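Local coordinates for mandelate racemase/muconate lactonizing enzyme family protein (Azoarcus sp., PDB 2QDE) that belongs to the enolase superfamily, with an enolase-like N-terminal domain and a TIM-barrel-like domain that binds a barium ion, at residues I132-G144 / A153-K167. Numbering follows the deposited sequence.
Sequences IERIPLGLVLGAG and ALAVLREGFHFVKLK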
ATOM      1  N   ILE A 132       0.720  -1.280  41.063  1.00 17.93           N
ATOM      2  CA  ILE A 132       1.062  -0.007  41.687  1.00 20.23           C
ATOM      3  C   ILE A 132       0.085   0.167  42.852  1.00 22.03           C
ATOM      4  O   ILE A 132      -1.049  -0.299  42.785  1.00 20.79           O
ATOM      5  CB  ILE A 132       0.959   1.188  40.705  1.00 19.15           C
ATOM      6  CG1 ILE A 132      -0.438   1.262  40.087  1.00 17.14           C
ATOM      7  CG2 ILE A 132       2.028   1.059  39.633  1.00 17.16           C
ATOM      8  CD1 ILE A 132      -0.645   2.482  39.223  1.00 17.85           C
ATOM      9  N   GLU A 133       0.521   0.823  43.922  1.00 23.49           N
ATOM     10  CA  GLU A 133      -0.333   0.985  45.096  1.00 25.22           C
ATOM     11  C   GLU A 133      -1.361   2.102  44.993  1.00 24.57           C
ATOM     12  O   GLU A 133      -2.424   2.032  45.611  1.00 26.70           O
ATOM     13  CB  GLU A 133       0.541   1.170  46.334  1.00 27.94           C
ATOM     14  CG  GLU A 133       1.461  -0.019  46.557  1.00 33.00           C
ATOM     15  CD  GLU A 133       2.508   0.232  47.615  1.00 37.57           C
ATOM     16  OE1 GLU A 133       3.065   1.361  47.656  1.00 38.29           O
ATOM     17  OE2 GLU A 133       2.788  -0.706  48.395  1.00 39.91           O
ATOM     18  N   ARG A 134      -1.051   3.129  44.215  1.00 22.28           N
ATOM     19  CA  ARG A 134      -1.974   4.235  44.034  1.00 22.12           C
ATOM     20  C   ARG A 134      -1.903   4.709  42.593  1.00 21.41           C
ATOM     21  O   ARG A 134      -0.888   4.539  41.917  1.00 19.47           O
ATOM     22  CB  ARG A 134      -1.655   5.373  45.004  1.00 22.88           C
ATOM     23  CG  ARG A 134      -0.302   6.006  44.823  1.00 25.22           C
ATOM     24  CD  ARG A 134      -0.109   7.075  45.875  1.00 26.08           C
ATOM     25  NE  ARG A 134       1.123   7.829  45.679  1.00 28.66           N
ATOM     26  CZ  ARG A 134       1.491   8.861  46.432  1.00 29.25           C
ATOM     27  NH1 ARG A 134       0.716   9.263  47.438  1.00 28.96           N
ATOM     28  NH2 ARG A 134       2.622   9.496  46.174  1.00 28.65           N
ATOM     29  N   ILE A 135      -2.995   5.309  42.138  1.00 19.25           N
ATOM     30  CA  ILE A 135      -3.124   5.759  40.762  1.00 18.97           C
ATOM     31  C   ILE A 135      -3.176   7.270  40.626  1.00 18.92           C
ATOM     32  O   ILE A 135      -4.109   7.911  41.119  1.00 19.59           O
ATOM     33  CB  ILE A 135      -4.422   5.174  40.156  1.00 19.45           C
ATOM     34  CG1 ILE A 135      -4.479   3.671  40.429  1.00 18.92           C
ATOM     35  CG2 ILE A 135      -4.507   5.491  38.668  1.00 19.17           C
ATOM     36  CD1 ILE A 135      -5.866   3.079  40.276  1.00 19.61           C
ATOM     37  N   PRO A 136      -2.181   7.863  39.949  1.00 18.74           N
ATOM     38  CA  PRO A 136      -2.178   9.318  39.771  1.00 18.73           C
ATOM     39  C   PRO A 136      -3.328   9.718  38.840  1.00 20.27           C
ATOM     40  O   PRO A 136      -3.544   9.093  37.794  1.00 18.50           O
ATOM     41  CB  PRO A 136      -0.798   9.588  39.170  1.00 18.68           C
ATOM     42  CG  PRO A 136      -0.506   8.323  38.407  1.00 18.28           C
ATOM     43  CD  PRO A 136      -0.974   7.253  39.364  1.00 18.20           C
ATOM     44  N   LEU A 137      -4.057  10.765  39.220  1.00 19.71           N
ATOM     45  CA  LEU A 137      -5.202  11.219  38.448  1.00 19.47           C
ATOM     46  C   LEU A 137      -5.110  12.624  37.870  1.00 20.33           C
ATOM     47  O   LEU A 137      -4.350  13.471  38.339  1.00 20.79           O
ATOM     48  CB  LEU A 137      -6.464  11.157  39.312  1.00 20.71           C
ATOM     49  CG  LEU A 137      -6.895   9.816  39.905  1.00 20.88           C
ATOM     50  CD1 LEU A 137      -7.990  10.058  40.953  1.00 21.62           C
ATOM     51  CD2 LEU A 137      -7.391   8.893  38.795  1.00 18.87           C
ATOM     52  N   GLY A 138      -5.920  12.837  36.840  1.00 20.69           N
ATOM     53  CA  GLY A 138      -6.049  14.120  36.180  1.00 21.34           C
ATOM     54  C   GLY A 138      -7.546  14.363  36.275  1.00 21.84           C
ATOM     55  O   GLY A 138      -8.276  13.442  36.646  1.00 21.60           O
ATOM     56  N   LEU A 139      -8.031  15.555  35.942  1.00 21.95           N
ATOM     57  CA  LEU A 139      -9.468  15.805  36.062  1.00 24.22           C
ATOM     58  C   LEU A 139     -10.060  16.706  34.988  1.00 23.59           C
ATOM     59  O   LEU A 139      -9.402  17.637  34.518  1.00 23.61           O
ATOM     60  CB  LEU A 139      -9.757  16.419  37.432  1.00 25.61           C
ATOM     61  CG  LEU A 139     -10.955  15.898  38.218  1.00 28.46           C
ATOM     62  CD1 LEU A 139     -10.707  14.447  38.628  1.00 28.64           C
ATOM     63  CD2 LEU A 139     -11.163  16.777  39.451  1.00 29.79           C
ATOM     64  N   VAL A 140     -11.305  16.421  34.609  1.00 22.22           N
ATOM     65  CA  VAL A 140     -12.023  17.214  33.609  1.00 23.19           C
ATOM     66  C   VAL A 140     -12.743  18.342  34.348  1.00 23.89           C
ATOM     67  O   VAL A 140     -13.341  18.106  35.393  1.00 22.89           O
ATOM     68  CB  VAL A 140     -13.107  16.379  32.886  1.00 24.19           C
ATOM     69  CG1 VAL A 140     -13.722  17.199  31.757  1.00 25.17           C
ATOM     70  CG2 VAL A 140     -12.512  15.105  32.341  1.00 25.86           C
ATOM     71  N   LEU A 141     -12.712  19.555  33.806  1.00 22.76           N
ATOM     72  CA  LEU A 141     -13.369  20.679  34.472  1.00 26.28           C
ATOM     73  C   LEU A 141     -14.794  20.928  33.974  1.00 27.21           C
ATOM     74  O   LEU A 141     -15.156  20.551  32.857  1.00 26.42           O
ATOM     75  CB  LEU A 141     -12.537  21.955  34.302  1.00 24.70           C
ATOM     76  CG  LEU A 141     -11.058  21.871  34.691  1.00 24.76           C
ATOM     77  CD1 LEU A 141     -10.428  23.253  34.552  1.00 25.07           C
ATOM     78  CD2 LEU A 141     -10.907  21.364  36.118  1.00 25.51           C
ATOM     79  N   GLY A 142     -15.598  21.572  34.816  1.00 28.55           N
ATOM     80  CA  GLY A 142     -16.971  21.866  34.451  1.00 29.57           C
ATOM     81  C   GLY A 142     -17.087  23.115  33.600  1.00 30.55           C
ATOM     82  O   GLY A 142     -16.215  23.988  33.635  1.00 30.86           O
ATOM     83  N   ALA A 143     -18.167  23.206  32.832  1.00 31.92           N
ATOM     84  CA  ALA A 143     -18.389  24.358  31.967  1.00 32.79           C
ATOM     85  C   ALA A 143     -18.645  25.620  32.789  1.00 32.93           C
ATOM     86  O   ALA A 143     -19.036  25.551  33.960  1.00 32.93           O
ATOM     87  CB  ALA A 143     -19.569  24.098  31.034  1.00 32.16           C
ATOM     88  N   GLY A 144     -18.420  26.769  32.160  1.00 33.81           N
ATOM     89  CA  GLY A 144     -18.620  28.049  32.817  1.00 33.33           C
ATOM     90  C   GLY A 144     -17.823  29.098  32.075  1.00 33.70           C
ATOM     91  O   GLY A 144     -17.100  28.764  31.131  1.00 33.26           O
ATOM     92  N   ALA A 153      -9.464  25.218  37.685  1.00 25.47           N
ATOM     93  CA  ALA A 153      -8.220  24.609  37.227  1.00 24.95           C
ATOM     94  C   ALA A 153      -7.150  24.741  38.312  1.00 25.88           C
ATOM     95  O   ALA A 153      -6.471  23.774  38.652  1.00 25.25           O
ATOM     96  CB  ALA A 153      -7.748  25.280  35.941  1.00 24.05           C
ATOM     97  N   LEU A 154      -7.011  25.946  38.855  1.00 25.72           N
ATOM     98  CA  LEU A 154      -6.040  26.202  39.905  1.00 26.22           C
ATOM     99  C   LEU A 154      -6.356  25.394  41.162  1.00 25.44           C
ATOM    100  O   LEU A 154      -5.454  24.873  41.806  1.00 26.33           O
ATOM    101  CB  LEU A 154      -6.011  27.697  40.233  1.00 26.73           C
ATOM    102  CG  LEU A 154      -5.408  28.599  39.151  1.00 27.67           C
ATOM    103  CD1 LEU A 154      -5.684  30.061  39.471  1.00 27.21           C
ATOM    104  CD2 LEU A 154      -3.908  28.338  39.067  1.00 26.64           C
ATOM    105  N   ALA A 155      -7.636  25.288  41.506  1.00 26.45           N
ATOM    106  CA  ALA A 155      -8.051  24.528  42.687  1.00 25.56           C
ATOM    107  C   ALA A 155      -7.681  23.056  42.507  1.00 25.81           C
ATOM    108  O   ALA A 155      -7.172  22.415  43.426  1.00 25.39           O
ATOM    109  CB  ALA A 155      -9.557  24.661  42.895  1.00 26.53           C
ATOM    110  N   VAL A 156      -7.944  22.533  41.313  1.00 25.45           N
ATOM    111  CA  VAL A 156      -7.642  21.143  40.992  1.00 23.93           C
ATOM    112  C   VAL A 156      -6.144  20.875  41.094  1.00 23.44           C
ATOM    113  O   VAL A 156      -5.723  19.866  41.658  1.00 23.78           O
ATOM    114  CB  VAL A 156      -8.114  20.795  39.565  1.00 23.65           C
ATOM    115  CG1 VAL A 156      -7.535  19.458  39.133  1.00 23.99           C
ATOM    116  CG2 VAL A 156      -9.638  20.745  39.530  1.00 23.85           C
ATOM    117  N   LEU A 157      -5.339  21.782  40.546  1.00 23.44           N
ATOM    118  CA  LEU A 157      -3.893  21.627  40.599  1.00 23.78           C
ATOM    119  C   LEU A 157      -3.398  21.709  42.041  1.00 23.95           C
ATOM    120  O   LEU A 157      -2.502  20.961  42.437  1.00 23.94           O
ATOM    121  CB  LEU A 157      -3.211  22.694  39.732  1.00 23.14           C
ATOM    122  CG  LEU A 157      -3.403  22.490  38.222  1.00 23.25           C
ATOM    123  CD1 LEU A 157      -2.925  23.712  37.461  1.00 22.75           C
ATOM    124  CD2 LEU A 157      -2.654  21.239  37.778  1.00 21.17           C
ATOM    125  N   ARG A 158      -3.986  22.605  42.830  1.00 25.24           N
ATOM    126  CA  ARG A 158      -3.585  22.749  44.233  1.00 26.04           C
ATOM    127  C   ARG A 158      -3.842  21.471  45.028  1.00 25.98           C
ATOM    128  O   ARG A 158      -3.102  21.151  45.961  1.00 26.07           O
ATOM    129  CB  ARG A 158      -4.324  23.925  44.892  1.00 27.86           C
ATOM    130  CG  ARG A 158      -3.525  25.225  44.903  1.00 29.59           C
ATOM    131  CD  ARG A 158      -4.218  26.329  45.705  1.00 30.19           C
ATOM    132  NE  ARG A 158      -5.238  27.032  44.925  1.00 31.97           N
ATOM    133  CZ  ARG A 158      -6.547  26.950  45.149  1.00 32.61           C
ATOM    134  NH1 ARG A 158      -7.008  26.189  46.139  1.00 33.55           N
ATOM    135  NH2 ARG A 158      -7.395  27.625  44.381  1.00 32.33           N
ATOM    136  N   GLU A 159      -4.886  20.739  44.651  1.00 25.85           N
ATOM    137  CA  GLU A 159      -5.241  19.498  45.332  1.00 25.41           C
ATOM    138  C   GLU A 159      -4.238  18.383  45.034  1.00 25.94           C
ATOM    139  O   GLU A 159      -4.126  17.423  45.801  1.00 25.45           O
ATOM    140  CB  GLU A 159      -6.649  19.066  44.917  1.00 28.61           C
ATOM    141  CG  GLU A 159      -7.182  17.820  45.622  1.00 31.95           C
ATOM    142  CD  GLU A 159      -7.142  17.928  47.133  1.00 35.00           C
ATOM    143  OE1 GLU A 159      -7.371  19.040  47.665  1.00 35.43           O
ATOM    144  OE2 GLU A 159      -6.890  16.890  47.796  1.00 36.96           O
ATOM    145  N   GLY A 160      -3.516  18.505  43.918  1.00 25.51           N
ATOM    146  CA  GLY A 160      -2.522  17.499  43.572  1.00 25.34           C
ATOM    147  C   GLY A 160      -2.704  16.770  42.246  1.00 24.55           C
ATOM    148  O   GLY A 160      -1.863  15.956  41.854  1.00 24.51           O
ATOM    149  N   PHE A 161      -3.791  17.049  41.543  1.00 23.83           N
ATOM    150  CA  PHE A 161      -4.033  16.382  40.273  1.00 23.71           C
ATOM    151  C   PHE A 161      -2.929  16.638  39.246  1.00 23.52           C
ATOM    152  O   PHE A 161      -2.314  17.703  39.223  1.00 23.05           O
ATOM    153  CB  PHE A 161      -5.411  16.756  39.756  1.00 22.60           C
ATOM    154  CG  PHE A 161      -6.519  16.190  40.600  1.00 23.20           C
ATOM    155  CD1 PHE A 161      -6.973  16.869  41.727  1.00 22.93           C
ATOM    156  CD2 PHE A 161      -7.056  14.934  40.307  1.00 22.59           C
ATOM    157  CE1 PHE A 161      -7.947  16.302  42.562  1.00 22.87           C
ATOM    158  CE2 PHE A 161      -8.027  14.357  41.130  1.00 22.85           C
ATOM    159  CZ  PHE A 161      -8.474  15.048  42.264  1.00 23.29           C
ATOM    160  N   HIS A 162      -2.700  15.635  38.400  1.00 24.17           N
ATOM    161  CA  HIS A 162      -1.629  15.625  37.407  1.00 22.38           C
ATOM    162  C   HIS A 162      -1.869  16.233  36.034  1.00 22.19           C
ATOM    163  O   HIS A 162      -0.920  16.479  35.293  1.00 21.44           O
ATOM    164  CB  HIS A 162      -1.146  14.185  37.287  1.00 23.22           C
ATOM    165  CG  HIS A 162      -0.831  13.571  38.614  1.00 24.54           C
ATOM    166  ND1 HIS A 162       0.439  13.569  39.151  1.00 25.53           N
ATOM    167  CD2 HIS A 162      -1.637  13.027  39.556  1.00 24.46           C
ATOM    168  CE1 HIS A 162       0.401  13.050  40.366  1.00 25.43           C
ATOM    169  NE2 HIS A 162      -0.848  12.715  40.636  1.00 25.50           N
ATOM    170  N   PHE A 163      -3.125  16.448  35.671  1.00 20.13           N
ATOM    171  CA  PHE A 163      -3.414  17.100  34.406  1.00 20.86           C
ATOM    172  C   PHE A 163      -4.782  17.738  34.471  1.00 19.84           C
ATOM    173  O   PHE A 163      -5.542  17.488  35.405  1.00 21.02           O
ATOM    174  CB  PHE A 163      -3.285  16.131  33.211  1.00 19.84           C
ATOM    175  CG  PHE A 163      -4.286  15.011  33.192  1.00 20.08           C
ATOM    176  CD1 PHE A 163      -5.612  15.242  32.843  1.00 20.38           C
ATOM    177  CD2 PHE A 163      -3.879  13.704  33.456  1.00 20.61           C
ATOM    178  CE1 PHE A 163      -6.518  14.184  32.747  1.00 22.05           C
ATOM    179  CE2 PHE A 163      -4.772  12.642  33.361  1.00 21.47           C
ATOM    180  CZ  PHE A 163      -6.092  12.880  33.007  1.00 21.68           C
ATOM    181  N   VAL A 164      -5.080  18.583  33.494  1.00 20.28           N
ATOM    182  CA  VAL A 164      -6.358  19.271  33.441  1.00 21.15           C
ATOM    183  C   VAL A 164      -6.955  19.122  32.046  1.00 21.98           C
ATOM    184  O   VAL A 164      -6.339  19.518  31.060  1.00 22.24           O
ATOM    185  CB  VAL A 164      -6.179  20.769  33.771  1.00 21.93           C
ATOM    186  CG1 VAL A 164      -7.470  21.523  33.509  1.00 22.75           C
ATOM    187  CG2 VAL A 164      -5.753  20.929  35.228  1.00 22.61           C
ATOM    188  N   LYS A 165      -8.158  18.565  31.975  1.00 20.53           N
ATOM    189  CA  LYS A 165      -8.844  18.349  30.708  1.00 21.69           C
ATOM    190  C   LYS A 165     -10.074  19.257  30.581  1.00 22.04           C
ATOM    191  O   LYS A 165     -10.843  19.383  31.533  1.00 21.25           O
ATOM    192  CB  LYS A 165      -9.262  16.879  30.614  1.00 20.70           C
ATOM    193  CG  LYS A 165     -10.194  16.546  29.462  1.00 22.51           C
ATOM    194  CD  LYS A 165     -10.487  15.051  29.436  1.00 21.97           C
ATOM    195  CE  LYS A 165     -11.690  14.732  28.587  1.00 22.67           C
ATOM    196  NZ  LYS A 165     -11.913  13.271  28.498  1.00 21.90           N
ATOM    197  N   LEU A 166     -10.247  19.879  29.412  1.00 22.29           N
ATOM    198  CA  LEU A 166     -11.381  20.769  29.160  1.00 24.24           C
ATOM    199  C   LEU A 166     -12.287  20.206  28.066  1.00 25.48           C
ATOM    200  O   LEU A 166     -11.832  19.479  27.182  1.00 25.98           O
ATOM    201  CB  LEU A 166     -10.891  22.164  28.713  1.00 23.19           C
ATOM    202  CG  LEU A 166      -9.751  22.800  29.518  1.00 24.03           C
ATOM    203  CD1 LEU A 166      -9.248  24.043  28.808  1.00 23.39           C
ATOM    204  CD2 LEU A 166     -10.220  23.137  30.937  1.00 23.97           C
ATOM    205  N   LYS A 167     -13.574  20.520  28.134  1.00 26.02           N
ATOM    206  CA  LYS A 167     -14.501  20.079  27.094  1.00 27.16           C
ATOM    207  C   LYS A 167     -14.727  21.247  26.147  1.00 28.03           C
ATOM    208  O   LYS A 167     -15.095  22.340  26.584  1.00 29.03           O
ATOM    209  CB  LYS A 167     -15.823  19.630  27.716  1.00 27.89           C
ATOM    210  CG  LYS A 167     -15.658  18.424  28.614  1.00 30.48           C
ATOM    211  CD  LYS A 167     -16.975  17.811  29.052  1.00 32.41           C
ATOM    212  CE  LYS A 167     -16.716  16.539  29.850  1.00 34.79           C
ATOM    213  NZ  LYS A 167     -17.971  15.992  30.451  1.00 36.63           N
TER
HETATM  214  O   HOH W   1     -14.602  21.583  30.560  1.00 33.73           O
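The beta-alpha-beta crossover that opens the TIM-barrel-like domain brings Leu139 beside Val164 and Val140 beside Lys165, pairing strands 135-140 and 164-167 in parallel with helix 146-159 packed over one side. The backbone bonds follow the parallel pattern: Leu139 N donates to Phe163 O, and Leu139 O accepts Lys165 N with an almost straight N-H...O angle of 176°. Leu141 N then returns to Lys165 O at 2.9 Å. Before the bridges begin, His162 N binds Leu137 O at 2.7 Å, in the carbonyl plane. Beyond them, a water accepts from Lys167 N and donates to Leu141 O.

On the helix side, the two branches of Leu141 divide the work. CD1 meets Ala153 CB, Val164 CG1 and Leu166 CD2, whereas CD2 reaches Val156 CG2 at 3.7 Å. Past the Schellman motif at Gly160, the Phe161 ring meets Leu139, whose CD1 touches Phe161 CE2, also at 3.7 Å.

Val140 and Lys165 occupy the other side, pointing the same way, with Val140 CG2 3.5 Å from Lys165 CD. CG of Lys165 is anti to the backbone N (chi1 170°) and the chain is extended, carrying NZ to a salt bridge with Glu221 and a hydrogen bond with Asp195, both barium ligands. Phe163 lays a ring face against Gly138 CA. In the loop before strand 164-167, the His162 ring lies between Gly160 O and Pro136 CB, which sit over opposite faces, each toward the rim; Pro136 CB makes a CH-pi contact 3.6 Å from the His162 ring centroid, 21° off the ring normal.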